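Local coordinates for regulatory protein of LacI family (PDB 3BBL), which probably regulates transcription as a LacI-family regulator, its periplasmic-binding-protein-like core likely sensing a small effector molecule in the manner of its relatives, at residues N64-V69 against A256-R261; P89-G94 against R248-L253; N141-G146 against M193-T198; Y162-E167 against R174-H179. All blocks are in the same frame, centred on the assembly; numbering follows the deposited sequence.

Contact 1 (N64-V69 against A256-R261); sequences NVDGFV and AIVEGR
Asp-66 and Val-258 bring the two backbones closest, with their CA atoms 6.4 Å apart where the approach to strand 67-70 passes the last turn of helix 243-258. Val-258 supplies both methyls. Its CG1, set opposite the backbone N (chi1 166°), meets Asp-66 CB at 3.5 Å, while CG2 rests 3.4 Å from the carbonyl atom Asp-66 O. The apolar methylene and main chain of Asp-66 thus face the helix, and its carboxylate is spent on the other side: OD1 bonds to the hydroxyl of Ser-4 and OD2 to the amide of Phe-5. Gly-67 follows beneath the same valine, its N 4.4 Å from Val-258 CG2, and a CB on this glycine would run tightly into that methyl. Val-258 also touches Leu-3 and Pro-89, extending the patch. Just past the valine the helix stops, and Arg-261 NH2 forms a salt bridge with Glu-259 OE1 at 2.8 Å. Gly-260 N bonds to Ile-257 O at 3.2 Å, Arg-261 N reaches back weakly to Ala-256 O at 3.0 Å, and Gly-260 takes positive phi (71°). These backbone bonds and the positive phi make a Schellman motif, ending a helix that packs on a largely parallel alpha/beta sheet.

Contact 2 (P89-G94 against R248-L253); sequences PFVAFG and RKCIEL
Leu-253, which packs on Val-91, is tied into its helix by a 2.9 Å bond from its N to Lys-249 O, the tightest backbone bond in these segments; the contact itself is apolar. Strand 90-93 and helix segment 248-253 run nearly antiparallel, at 163°, with axes 8.4 Å apart. Val-91 straddles one helical turn with its two methyls. CG1, placed opposite the backbone N (chi1 169°), lies 4.0 Å from Cys-250 SG, whereas CG2 stands 4.0 Å from Leu-253 CG and as far from the carbonyl Cys-250 O. An alanine at Val-91 would lack both methyls, and would probably open a gap between the strand and the helix, facing Cys-250 and Leu-253. The thiol has a second neighbour on the strand, since Cys-250 SG is 4.2 Å from Phe-93 CB. The same sulfur is 5.4 Å from the centroid of the Phe-93 ring and 44° off its normal, an oblique sulfur-aromatic contact. That ring stacks on Phe-26, so helix 23-36 joins the layer. Val-105 of strand 104-107 touches both Val-91 and Cys-250. Helix 243-258 therefore lies on one face of the sheet, whereas Phe-90 on the opposite face packs against helix 78-85.

Contact 3 (N141-G146 against M193-T198); sequences NDRLQG and MTLNDT
Arg-143 and Leu-195 supply the touching atoms of this contact, between a helix and the strand-to-helix turn of a parallel alpha/beta, periplasmic-binding-protein-like fold. Helix 138-153 leads from strand 128-132 to strand 163-165, and the turn carries strand 191-194 into helix 197-209; the CA atoms of Arg-143 and Leu-195 stand 7.0 Å apart. The apolar part is a single touch. Leu-195 CD2 packs at 3.8 Å on Arg-143 CB, at the root of the long side chain, and strand 128-132 backs the leucine through Ile-130 and Ala-132. The polar part comes from the arginine's far end. Its CG sits opposite the carbonyl carbon (chi1 -65°) and the chain is extended from CG to NE, which carries the guanidinium past the leucine. There Arg-143 NH1 meets Leu-195 O at 2.8 Å, near the guanidinium plane, but the hydrogen is poorly aimed (117°) and the bond is weak. A long, weak ion pair joins the same NH1 to Asp-224, so the carbonyl oxygen and, more loosely, a carboxylate lie near it, and Trp-133, Gln-241 and Phe-223 also touch the side chain. A leucine in place of Arg-143 would probably leave Leu-195 O without this donor and remove the weak, long-range charge pairing with Asp-224. The turn lies at the C-terminal ends of the parallel strands, consistent with the edge at which relatives hold their effector. Inside the turn a hydrogen bond links the strand's last residue to the N-cap residue: Thr-194 OG1 donates to Asn-196 O at 2.9 Å, standing 44° above the carbonyl plane.

Contact 4 (Y162-E167 against R174-H179); sequences YILRGE and RAMTLH
The His-179 ring is met obliquely by Leu-164, whose CD1 comes within 4.3 Å of His-179 CD2. The other flat group of the helix, the Arg-174 guanidinium, has Leu-178 CD1 lying 3.6 Å above its plane, over the centre of one face, while Arg-174 NE forms a salt bridge with Glu-209. The main contact pairs Leu-164 with Met-176, present as selenomethionine. The two side chains lie alongside one another and point opposite ways. Met-176 SE presses on Leu-164 CB at 3.5 Å, and in return Leu-164 CD1 reaches the helix backbone, 3.5 Å from Met-176 O and 3.6 Å from Met-176 CB. Met-176 SE is also 3.7 Å from Leu-164 O; the chain bends at chi3 (-50°), and CE stays alongside at 4.0 Å from that oxygen. Strand and helix run roughly antiparallel at 152°, as expected where a helix returns across the sheet in a beta-alpha-beta crossover, here from the outermost strand 163-165 to 191-194. With no polar bond between the segments, the direct contact between them rests on van der Waals packing, and the exposed histidine at its margin probably adds little to it.

Contacts 2 and 3 are buried, contact 1 is only partly so, and contact 4 lies at the surface. Contacts 1 and 2 hold the same helix, 243-258, to neighbouring strands of one lobe; Phe-68 O and Val-91 N, 2.9 Å apart, probably bond between them. Contacts 3 and 4 belong to the other lobe, their centres 12 Å apart, and meet where Leu-144 packs on Arg-165. Contacts 2 and 4 lie on opposite sides of the chain's centre, 34 Å between their centres, yet both lay a helix roughly antiparallel on a strand by apolar packing. Contact 3, nearest the chain's centre, differs in having a polar bond across its segments, albeit a weak one.

Contact 1 (N64-V69 against A256-R261)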
loop_
_atom_site.group_PDB
_atom_site.type_symbol
_atom_site.label_atom_id
_atom_site.label_comp_id
_atom_site.label_asym_id
_atom_site.label_seq_id
_atom_site.Cartn_x
_atom_site.Cartn_y
_atom_site.Cartn_z
ATOM N N ASN A 64 27.511 -5.777 -10.200
ATOM C CA ASN A 64 26.783 -4.801 -9.398
ATOM C C ASN A 64 26.070 -5.363 -8.162
ATOM O O ASN A 64 25.680 -4.603 -7.277
ATOM C CB ASN A 64 25.771 -4.050 -10.276
ATOM C CG ASN A 64 26.443 -3.116 -11.281
ATOM O OD1 ASN A 64 27.673 -2.992 -11.311
ATOM N ND2 ASN A 64 25.634 -2.452 -12.107
ATOM N N VAL A 65 25.899 -6.681 -8.096
ATOM C CA VAL A 65 25.241 -7.306 -6.953
ATOM C C VAL A 65 25.906 -8.622 -6.597
ATOM O O VAL A 65 26.498 -9.268 -7.449
ATOM C CB VAL A 65 23.750 -7.592 -7.234
ATOM C CG1 VAL A 65 23.025 -6.300 -7.556
ATOM C CG2 VAL A 65 23.614 -8.576 -8.378
ATOM N N ASP A 66 25.798 -9.017 -5.335
ATOM C CA ASP A 66 26.394 -10.262 -4.878
ATOM C C ASP A 66 25.329 -11.342 -4.759
ATOM O O ASP A 66 25.640 -12.516 -4.589
ATOM C CB ASP A 66 27.063 -10.061 -3.516
ATOM C CG ASP A 66 27.931 -8.826 -3.475
ATOM O OD1 ASP A 66 28.676 -8.587 -4.450
ATOM O OD2 ASP A 66 27.873 -8.094 -2.471
ATOM N N GLY A 67 24.069 -10.937 -4.850
ATOM C CA GLY A 67 22.976 -11.886 -4.730
ATOM C C GLY A 67 21.624 -11.263 -5.027
ATOM O O GLY A 67 21.500 -10.042 -5.181
ATOM N N PHE A 68 20.606 -12.110 -5.104
ATOM C CA PHE A 68 19.250 -11.669 -5.395
ATOM C C PHE A 68 18.239 -12.211 -4.399
ATOM O O PHE A 68 18.450 -13.239 -3.757
ATOM C CB PHE A 68 18.805 -12.173 -6.765
ATOM C CG PHE A 68 19.564 -11.602 -7.916
ATOM C CD1 PHE A 68 19.272 -10.333 -8.397
ATOM C CD2 PHE A 68 20.532 -12.364 -8.563
ATOM C CE1 PHE A 68 19.926 -9.827 -9.514
ATOM C CE2 PHE A 68 21.194 -11.875 -9.677
ATOM C CZ PHE A 68 20.892 -10.601 -10.158
ATOM N N VAL A 69 17.130 -11.496 -4.287
ATOM C CA VAL A 69 16.015 -11.926 -3.470
ATOM C C VAL A 69 14.908 -11.948 -4.521
ATOM O O VAL A 69 14.793 -11.015 -5.317
ATOM C CB VAL A 69 15.677 -10.924 -2.365
ATOM C CG1 VAL A 69 14.352 -11.311 -1.710
ATOM C CG2 VAL A 69 16.780 -10.927 -1.314
ATOM N N ALA A 256 24.510 -14.296 4.554
ATOM C CA ALA A 256 25.310 -15.401 5.062
ATOM C C ALA A 256 25.815 -16.254 3.900
ATOM O O ALA A 256 26.963 -16.689 3.897
ATOM C CB ALA A 256 24.484 -16.250 6.017
ATOM N N ILE A 257 24.959 -16.485 2.910
ATOM C CA ILE A 257 25.334 -17.288 1.752
ATOM C C ILE A 257 26.384 -16.562 0.924
ATOM O O ILE A 257 27.364 -17.160 0.474
ATOM C CB ILE A 257 24.117 -17.578 0.853
ATOM C CG1 ILE A 257 23.087 -18.399 1.629
ATOM C CG2 ILE A 257 24.555 -18.328 -0.396
ATOM C CD1 ILE A 257 21.805 -18.656 0.860
ATOM N N VAL A 258 26.171 -15.269 0.724
ATOM C CA VAL A 258 27.097 -14.459 -0.049
ATOM C C VAL A 258 28.482 -14.413 0.596
ATOM O O VAL A 258 29.496 -14.392 -0.098
ATOM C CB VAL A 258 26.561 -13.011 -0.214
ATOM C CG1 VAL A 258 27.667 -12.086 -0.718
ATOM C CG2 VAL A 258 25.396 -13.005 -1.187
ATOM N N GLU A 259 28.523 -14.412 1.924
ATOM C CA GLU A 259 29.787 -14.343 2.640
ATOM C C GLU A 259 30.424 -15.695 2.975
ATOM O O GLU A 259 31.258 -15.791 3.877
ATOM C CB GLU A 259 29.611 -13.498 3.906
ATOM C CG GLU A 259 29.080 -12.101 3.596
ATOM C CD GLU A 259 29.013 -11.194 4.809
ATOM O OE1 GLU A 259 28.989 -11.717 5.944
ATOM O OE2 GLU A 259 28.968 -9.956 4.624
ATOM N N GLY A 260 30.023 -16.731 2.242
ATOM C CA GLY A 260 30.583 -18.061 2.433
ATOM C C GLY A 260 30.263 -18.869 3.682
ATOM O O GLY A 260 30.774 -19.978 3.829
ATOM N N ARG A 261 29.429 -18.348 4.575
ATOM C CA ARG A 261 29.087 -19.071 5.799
ATOM C C ARG A 261 27.633 -19.543 5.835
ATOM O O ARG A 261 26.936 -19.359 6.837
ATOM C CB ARG A 261 29.378 -18.189 7.017
ATOM C CG ARG A 261 28.817 -16.792 6.894
ATOM C CD ARG A 261 29.231 -15.898 8.049
ATOM N NE ARG A 261 28.742 -14.533 7.861
ATOM C CZ ARG A 261 27.457 -14.189 7.864
ATOM N NH1 ARG A 261 26.521 -15.108 8.053
ATOM N NH2 ARG A 261 27.103 -12.929 7.665
#

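Contact 2 (P89-G94 against R248-L253)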
loop_
_atom_site.group_PDB
_atom_site.type_symbol
_atom_site.label_atom_id
_atom_site.label_comp_id
_atom_site.label_asym_id
_atom_site.label_seq_id
_atom_site.Cartn_x
_atom_site.Cartn_y
_atom_site.Cartn_z
ATOM N N PRO A 89 24.346 -16.645 -5.784
ATOM C CA PRO A 89 23.605 -16.484 -4.524
ATOM C C PRO A 89 22.222 -15.844 -4.668
ATOM O O PRO A 89 22.055 -14.824 -5.348
ATOM C CB PRO A 89 24.532 -15.610 -3.681
ATOM C CG PRO A 89 25.892 -15.881 -4.254
ATOM C CD PRO A 89 25.622 -15.914 -5.729
ATOM N N PHE A 90 21.233 -16.447 -4.019
ATOM C CA PHE A 90 19.879 -15.921 -4.063
ATOM C C PHE A 90 19.017 -16.603 -3.027
ATOM O O PHE A 90 19.276 -17.736 -2.631
ATOM C CB PHE A 90 19.265 -16.114 -5.454
ATOM C CG PHE A 90 18.733 -17.500 -5.710
ATOM C CD1 PHE A 90 17.432 -17.842 -5.342
ATOM C CD2 PHE A 90 19.524 -18.458 -6.338
ATOM C CE1 PHE A 90 16.924 -19.124 -5.603
ATOM C CE2 PHE A 90 19.029 -19.739 -6.604
ATOM C CZ PHE A 90 17.727 -20.073 -6.236
ATOM N N VAL A 91 17.999 -15.884 -2.577
ATOM C CA VAL A 91 17.042 -16.407 -1.615
ATOM C C VAL A 91 15.683 -16.104 -2.211
ATOM O O VAL A 91 15.430 -14.985 -2.655
ATOM C CB VAL A 91 17.149 -15.708 -0.247
ATOM C CG1 VAL A 91 15.960 -16.088 0.620
ATOM C CG2 VAL A 91 18.435 -16.107 0.443
ATOM N N ALA A 92 14.817 -17.104 -2.253
ATOM C CA ALA A 92 13.478 -16.901 -2.789
ATOM C C ALA A 92 12.495 -16.700 -1.642
ATOM O O ALA A 92 12.553 -17.399 -0.635
ATOM C CB ALA A 92 13.058 -18.100 -3.630
ATOM N N PHE A 93 11.623 -15.709 -1.778
ATOM C CA PHE A 93 10.595 -15.465 -0.775
ATOM C C PHE A 93 9.386 -16.228 -1.313
ATOM O O PHE A 93 8.556 -15.669 -2.034
ATOM C CB PHE A 93 10.258 -13.975 -0.677
ATOM C CG PHE A 93 9.125 -13.664 0.274
ATOM C CD1 PHE A 93 8.369 -12.506 0.124
ATOM C CD2 PHE A 93 8.818 -14.522 1.329
ATOM C CE1 PHE A 93 7.331 -12.209 1.000
ATOM C CE2 PHE A 93 7.776 -14.229 2.211
ATOM C CZ PHE A 93 7.032 -13.067 2.044
ATOM N N GLY A 94 9.314 -17.510 -0.978
ATOM C CA GLY A 94 8.228 -18.350 -1.449
ATOM C C GLY A 94 8.772 -19.599 -2.116
ATOM O O GLY A 94 9.708 -19.523 -2.904
ATOM N N ARG A 248 13.492 -9.402 6.728
ATOM C CA ARG A 248 14.703 -9.468 7.525
ATOM C C ARG A 248 15.393 -10.819 7.358
ATOM O O ARG A 248 16.610 -10.886 7.232
ATOM C CB ARG A 248 14.362 -9.219 9.002
ATOM C CG ARG A 248 15.508 -9.484 9.971
ATOM C CD ARG A 248 15.180 -9.029 11.384
ATOM N NE ARG A 248 14.149 -9.840 12.033
ATOM C CZ ARG A 248 14.313 -11.100 12.429
ATOM N NH1 ARG A 248 15.477 -11.715 12.243
ATOM N NH2 ARG A 248 13.311 -11.744 13.021
ATOM N N LYS A 249 14.607 -11.892 7.352
ATOM C CA LYS A 249 15.152 -13.235 7.207
ATOM C C LYS A 249 15.768 -13.474 5.835
ATOM O O LYS A 249 16.744 -14.206 5.707
ATOM C CB LYS A 249 14.067 -14.285 7.471
ATOM C CG LYS A 249 13.685 -14.458 8.938
ATOM C CD LYS A 249 14.877 -14.913 9.771
ATOM C CE LYS A 249 14.443 -15.565 11.083
ATOM N NZ LYS A 249 13.595 -14.673 11.929
ATOM N N CYS A 250 15.200 -12.865 4.803
ATOM C CA CYS A 250 15.739 -13.037 3.466
ATOM C C CYS A 250 17.135 -12.438 3.393
ATOM O O CYS A 250 18.092 -13.109 2.998
ATOM C CB CYS A 250 14.838 -12.371 2.423
ATOM S SG CYS A 250 13.398 -13.332 1.960
ATOM N N ILE A 251 17.246 -11.170 3.774
ATOM C CA ILE A 251 18.527 -10.476 3.752
ATOM C C ILE A 251 19.546 -11.229 4.600
ATOM O O ILE A 251 20.665 -11.496 4.175
ATOM C CB ILE A 251 18.379 -9.039 4.300
ATOM C CG1 ILE A 251 17.544 -8.196 3.332
ATOM C CG2 ILE A 251 19.749 -8.411 4.515
ATOM C CD1 ILE A 251 18.176 -8.017 1.961
ATOM N N GLU A 252 19.127 -11.583 5.805
ATOM C CA GLU A 252 19.959 -12.291 6.758
ATOM C C GLU A 252 20.497 -13.613 6.224
ATOM O O GLU A 252 21.644 -13.969 6.472
ATOM C CB GLU A 252 19.140 -12.534 8.013
ATOM C CG GLU A 252 19.910 -12.988 9.212
ATOM C CD GLU A 252 19.047 -12.971 10.453
ATOM O OE1 GLU A 252 18.546 -11.881 10.817
ATOM O OE2 GLU A 252 18.861 -14.047 11.057
ATOM N N LEU A 253 19.667 -14.337 5.487
ATOM C CA LEU A 253 20.068 -15.626 4.935
ATOM C C LEU A 253 20.947 -15.466 3.701
ATOM O O LEU A 253 21.898 -16.216 3.508
ATOM C CB LEU A 253 18.825 -16.450 4.584
ATOM C CG LEU A 253 19.040 -17.829 3.958
ATOM C CD1 LEU A 253 19.890 -18.686 4.879
ATOM C CD2 LEU A 253 17.688 -18.494 3.712
#

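Contact 3 (N141-G146 against M193-T198)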
loop_
_atom_site.group_PDB
_atom_site.type_symbol
_atom_site.label_atom_id
_atom_site.label_comp_id
_atom_site.label_asym_id
_atom_site.label_seq_id
_atom_site.Cartn_x
_atom_site.Cartn_y
_atom_site.Cartn_z
ATOM N N ASN A 141 -2.799 -22.918 -3.861
ATOM C CA ASN A 141 -2.946 -24.297 -3.434
ATOM C C ASN A 141 -2.550 -24.470 -1.981
ATOM O O ASN A 141 -3.160 -25.250 -1.265
ATOM C CB ASN A 141 -2.112 -25.224 -4.313
ATOM C CG ASN A 141 -2.545 -25.188 -5.750
ATOM O OD1 ASN A 141 -3.725 -25.010 -6.046
ATOM N ND2 ASN A 141 -1.595 -25.366 -6.661
ATOM N N ASP A 142 -1.531 -23.743 -1.535
ATOM C CA ASP A 142 -1.113 -23.859 -0.142
ATOM C C ASP A 142 -2.243 -23.417 0.768
ATOM O O ASP A 142 -2.615 -24.118 1.707
ATOM C CB ASP A 142 0.121 -23.000 0.146
ATOM C CG ASP A 142 1.407 -23.671 -0.269
ATOM O OD1 ASP A 142 1.825 -23.507 -1.432
ATOM O OD2 ASP A 142 1.999 -24.374 0.573
ATOM N N ARG A 143 -2.789 -22.246 0.474
ATOM C CA ARG A 143 -3.873 -21.700 1.270
ATOM C C ARG A 143 -5.140 -22.549 1.195
ATOM O O ARG A 143 -5.821 -22.736 2.194
ATOM C CB ARG A 143 -4.148 -20.264 0.836
ATOM C CG ARG A 143 -2.964 -19.341 1.120
ATOM C CD ARG A 143 -3.216 -17.924 0.643
ATOM N NE ARG A 143 -2.064 -17.076 0.884
ATOM C CZ ARG A 143 -1.977 -15.807 0.502
ATOM N NH1 ARG A 143 -2.975 -15.222 -0.145
ATOM N NH2 ARG A 143 -0.881 -15.124 0.770
ATOM N N LEU A 144 -5.449 -23.070 0.017
ATOM C CA LEU A 144 -6.623 -23.908 -0.137
ATOM C C LEU A 144 -6.454 -25.200 0.656
ATOM O O LEU A 144 -7.415 -25.714 1.237
ATOM C CB LEU A 144 -6.858 -24.235 -1.609
ATOM C CG LEU A 144 -8.012 -25.202 -1.890
ATOM C CD1 LEU A 144 -9.292 -24.704 -1.244
ATOM C CD2 LEU A 144 -8.188 -25.349 -3.389
ATOM N N GLN A 145 -5.223 -25.707 0.692
ATOM C CA GLN A 145 -4.911 -26.945 1.400
ATOM C C GLN A 145 -5.293 -26.874 2.877
ATOM O O GLN A 145 -5.836 -27.835 3.429
ATOM C CB GLN A 145 -3.414 -27.263 1.247
ATOM C CG GLN A 145 -2.965 -28.615 1.796
ATOM C CD GLN A 145 -3.781 -29.776 1.247
ATOM O OE1 GLN A 145 -4.013 -29.882 0.035
ATOM N NE2 GLN A 145 -4.213 -30.661 2.140
ATOM N N GLY A 146 -5.012 -25.739 3.508
ATOM C CA GLY A 146 -5.341 -25.570 4.915
ATOM C C GLY A 146 -6.831 -25.718 5.174
ATOM O O GLY A 146 -7.251 -26.270 6.191
HETATM N N MSE A 193 -14.415 -18.088 3.603
HETATM C CA MSE A 193 -12.982 -17.843 3.736
HETATM C C MSE A 193 -12.516 -17.349 2.354
HETATM O O MSE A 193 -12.894 -17.919 1.333
HETATM C CB MSE A 193 -12.289 -19.164 4.113
HETATM C CG MSE A 193 -10.780 -19.172 4.071
HETATM SE SE MSE A 193 -9.999 -18.514 5.737
HETATM C CE MSE A 193 -8.869 -17.090 5.002
ATOM N N THR A 194 -11.722 -16.284 2.302
ATOM C CA THR A 194 -11.234 -15.789 1.009
ATOM C C THR A 194 -9.703 -15.819 0.961
ATOM O O THR A 194 -9.042 -15.747 2.001
ATOM C CB THR A 194 -11.732 -14.347 0.725
ATOM O OG1 THR A 194 -11.131 -13.429 1.642
ATOM C CG2 THR A 194 -13.235 -14.281 0.866
ATOM N N LEU A 195 -9.125 -15.923 -0.234
ATOM C CA LEU A 195 -7.668 -15.980 -0.326
ATOM C C LEU A 195 -6.917 -14.662 -0.255
ATOM O O LEU A 195 -5.689 -14.659 -0.245
ATOM C CB LEU A 195 -7.227 -16.780 -1.550
ATOM C CG LEU A 195 -7.589 -18.271 -1.445
ATOM C CD1 LEU A 195 -6.649 -19.091 -2.333
ATOM C CD2 LEU A 195 -7.489 -18.744 -0.005
ATOM N N ASN A 196 -7.647 -13.550 -0.226
ATOM C CA ASN A 196 -7.054 -12.227 -0.044
ATOM C C ASN A 196 -8.163 -11.291 0.413
ATOM O O ASN A 196 -9.338 -11.613 0.266
ATOM C CB ASN A 196 -6.302 -11.726 -1.298
ATOM C CG ASN A 196 -7.203 -11.202 -2.391
ATOM O OD1 ASN A 196 -6.720 -10.852 -3.468
ATOM N ND2 ASN A 196 -8.494 -11.138 -2.140
ATOM N N ASP A 197 -7.803 -10.160 1.009
ATOM C CA ASP A 197 -8.805 -9.237 1.514
ATOM C C ASP A 197 -9.628 -8.564 0.434
ATOM O O ASP A 197 -10.792 -8.217 0.660
ATOM C CB ASP A 197 -8.161 -8.182 2.409
ATOM C CG ASP A 197 -7.568 -8.771 3.672
ATOM O OD1 ASP A 197 -7.962 -9.883 4.070
ATOM O OD2 ASP A 197 -6.720 -8.110 4.283
ATOM N N THR A 198 -9.045 -8.378 -0.741
ATOM C CA THR A 198 -9.795 -7.757 -1.829
ATOM C C THR A 198 -11.044 -8.590 -2.118
ATOM O O THR A 198 -12.131 -8.046 -2.300
ATOM C CB THR A 198 -8.952 -7.661 -3.104
ATOM O OG1 THR A 198 -7.677 -7.102 -2.777
ATOM C CG2 THR A 198 -9.630 -6.771 -4.120
#

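Contact 4 (Y162-E167 against R174-H179)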
loop_
_atom_site.group_PDB
_atom_site.type_symbol
_atom_site.label_atom_id
_atom_site.label_comp_id
_atom_site.label_asym_id
_atom_site.label_seq_id
_atom_site.Cartn_x
_atom_site.Cartn_y
_atom_site.Cartn_z
ATOM N N TYR A 162 -18.947 -25.311 -3.015
ATOM C CA TYR A 162 -18.445 -24.336 -2.042
ATOM C C TYR A 162 -16.997 -23.915 -2.286
ATOM O O TYR A 162 -16.432 -23.151 -1.505
ATOM C CB TYR A 162 -18.521 -24.895 -0.628
ATOM C CG TYR A 162 -19.866 -24.824 0.025
ATOM C CD1 TYR A 162 -20.019 -25.234 1.350
ATOM C CD2 TYR A 162 -20.986 -24.337 -0.659
ATOM C CE1 TYR A 162 -21.251 -25.164 1.989
ATOM C CE2 TYR A 162 -22.233 -24.256 -0.026
ATOM C CZ TYR A 162 -22.352 -24.672 1.299
ATOM O OH TYR A 162 -23.538 -24.569 1.965
ATOM N N ILE A 163 -16.386 -24.436 -3.343
ATOM C CA ILE A 163 -15.010 -24.089 -3.652
ATOM C C ILE A 163 -15.016 -23.402 -4.997
ATOM O O ILE A 163 -15.081 -24.051 -6.029
ATOM C CB ILE A 163 -14.116 -25.348 -3.707
ATOM C CG1 ILE A 163 -14.148 -26.052 -2.356
ATOM C CG2 ILE A 163 -12.682 -24.966 -4.054
ATOM C CD1 ILE A 163 -13.336 -27.323 -2.309
ATOM N N LEU A 164 -14.960 -22.079 -4.980
ATOM C CA LEU A 164 -14.987 -21.314 -6.218
ATOM C C LEU A 164 -13.605 -20.728 -6.505
ATOM O O LEU A 164 -13.030 -20.031 -5.673
ATOM C CB LEU A 164 -16.042 -20.205 -6.109
ATOM C CG LEU A 164 -17.402 -20.666 -5.554
ATOM C CD1 LEU A 164 -18.362 -19.500 -5.526
ATOM C CD2 LEU A 164 -17.978 -21.789 -6.409
ATOM N N ARG A 165 -13.073 -21.028 -7.684
ATOM C CA ARG A 165 -11.751 -20.558 -8.083
ATOM C C ARG A 165 -11.820 -19.419 -9.085
ATOM O O ARG A 165 -12.616 -19.449 -10.019
ATOM C CB ARG A 165 -10.963 -21.712 -8.691
ATOM C CG ARG A 165 -10.695 -22.864 -7.751
ATOM C CD ARG A 165 -10.124 -24.016 -8.551
ATOM N NE ARG A 165 -9.714 -25.154 -7.739
ATOM C CZ ARG A 165 -8.570 -25.224 -7.072
ATOM N NH1 ARG A 165 -7.710 -24.212 -7.109
ATOM N NH2 ARG A 165 -8.281 -26.321 -6.386
ATOM N N GLY A 166 -10.962 -18.423 -8.893
ATOM C CA GLY A 166 -10.939 -17.276 -9.777
ATOM C C GLY A 166 -9.888 -16.260 -9.367
ATOM O O GLY A 166 -9.122 -16.477 -8.423
ATOM N N GLU A 167 -9.848 -15.144 -10.084
ATOM C CA GLU A 167 -8.896 -14.083 -9.792
ATOM C C GLU A 167 -9.194 -13.401 -8.459
ATOM O O GLU A 167 -10.353 -13.173 -8.104
ATOM C CB GLU A 167 -8.923 -13.045 -10.907
ATOM C CG GLU A 167 -8.578 -13.622 -12.261
ATOM C CD GLU A 167 -7.191 -14.241 -12.285
ATOM O OE1 GLU A 167 -6.996 -15.240 -13.016
ATOM O OE2 GLU A 167 -6.295 -13.725 -11.575
ATOM N N ARG A 174 -17.094 -10.648 -5.207
ATOM C CA ARG A 174 -18.496 -10.280 -5.127
ATOM C C ARG A 174 -19.366 -11.231 -5.950
ATOM O O ARG A 174 -20.364 -11.763 -5.455
ATOM C CB ARG A 174 -18.675 -8.843 -5.621
ATOM C CG ARG A 174 -20.105 -8.354 -5.690
ATOM C CD ARG A 174 -20.127 -6.911 -6.182
ATOM N NE ARG A 174 -21.477 -6.449 -6.487
ATOM C CZ ARG A 174 -22.153 -6.767 -7.588
ATOM N NH1 ARG A 174 -21.605 -7.551 -8.509
ATOM N NH2 ARG A 174 -23.392 -6.319 -7.764
ATOM N N ALA A 175 -18.982 -11.446 -7.202
ATOM C CA ALA A 175 -19.724 -12.329 -8.097
ATOM C C ALA A 175 -19.868 -13.737 -7.518
ATOM O O ALA A 175 -20.968 -14.287 -7.477
ATOM C CB ALA A 175 -19.032 -12.394 -9.459
HETATM N N MSE A 176 -18.760 -14.320 -7.071
HETATM C CA MSE A 176 -18.796 -15.664 -6.500
HETATM C C MSE A 176 -19.668 -15.704 -5.245
HETATM O O MSE A 176 -20.376 -16.678 -5.009
HETATM C CB MSE A 176 -17.380 -16.147 -6.170
HETATM C CG MSE A 176 -16.492 -16.156 -7.378
HETATM SE SE MSE A 176 -14.760 -17.135 -7.113
HETATM C CE MSE A 176 -14.302 -16.237 -5.479
ATOM N N THR A 177 -19.637 -14.644 -4.444
ATOM C CA THR A 177 -20.444 -14.635 -3.231
ATOM C C THR A 177 -21.933 -14.493 -3.550
ATOM O O THR A 177 -22.781 -15.124 -2.895
ATOM C CB THR A 177 -20.007 -13.514 -2.254
ATOM O OG1 THR A 177 -18.644 -13.734 -1.867
ATOM C CG2 THR A 177 -20.883 -13.518 -0.994
ATOM N N LEU A 178 -22.253 -13.675 -4.547
ATOM C CA LEU A 178 -23.645 -13.501 -4.928
ATOM C C LEU A 178 -24.170 -14.853 -5.427
ATOM O O LEU A 178 -25.316 -15.216 -5.186
ATOM C CB LEU A 178 -23.777 -12.415 -6.005
ATOM C CG LEU A 178 -23.633 -10.971 -5.503
ATOM C CD1 LEU A 178 -23.634 -10.007 -6.677
ATOM C CD2 LEU A 178 -24.760 -10.642 -4.535
ATOM N N HIS A 179 -23.314 -15.606 -6.107
ATOM C CA HIS A 179 -23.700 -16.923 -6.597
ATOM C C HIS A 179 -24.060 -17.802 -5.395
ATOM O O HIS A 179 -25.043 -18.526 -5.418
ATOM C CB HIS A 179 -22.539 -17.552 -7.377
ATOM C CG HIS A 179 -22.776 -18.976 -7.765
ATOM N ND1 HIS A 179 -23.659 -19.340 -8.760
ATOM C CD2 HIS A 179 -22.243 -20.131 -7.294
ATOM C CE1 HIS A 179 -23.655 -20.655 -8.889
ATOM N NE2 HIS A 179 -22.805 -21.158 -8.013
#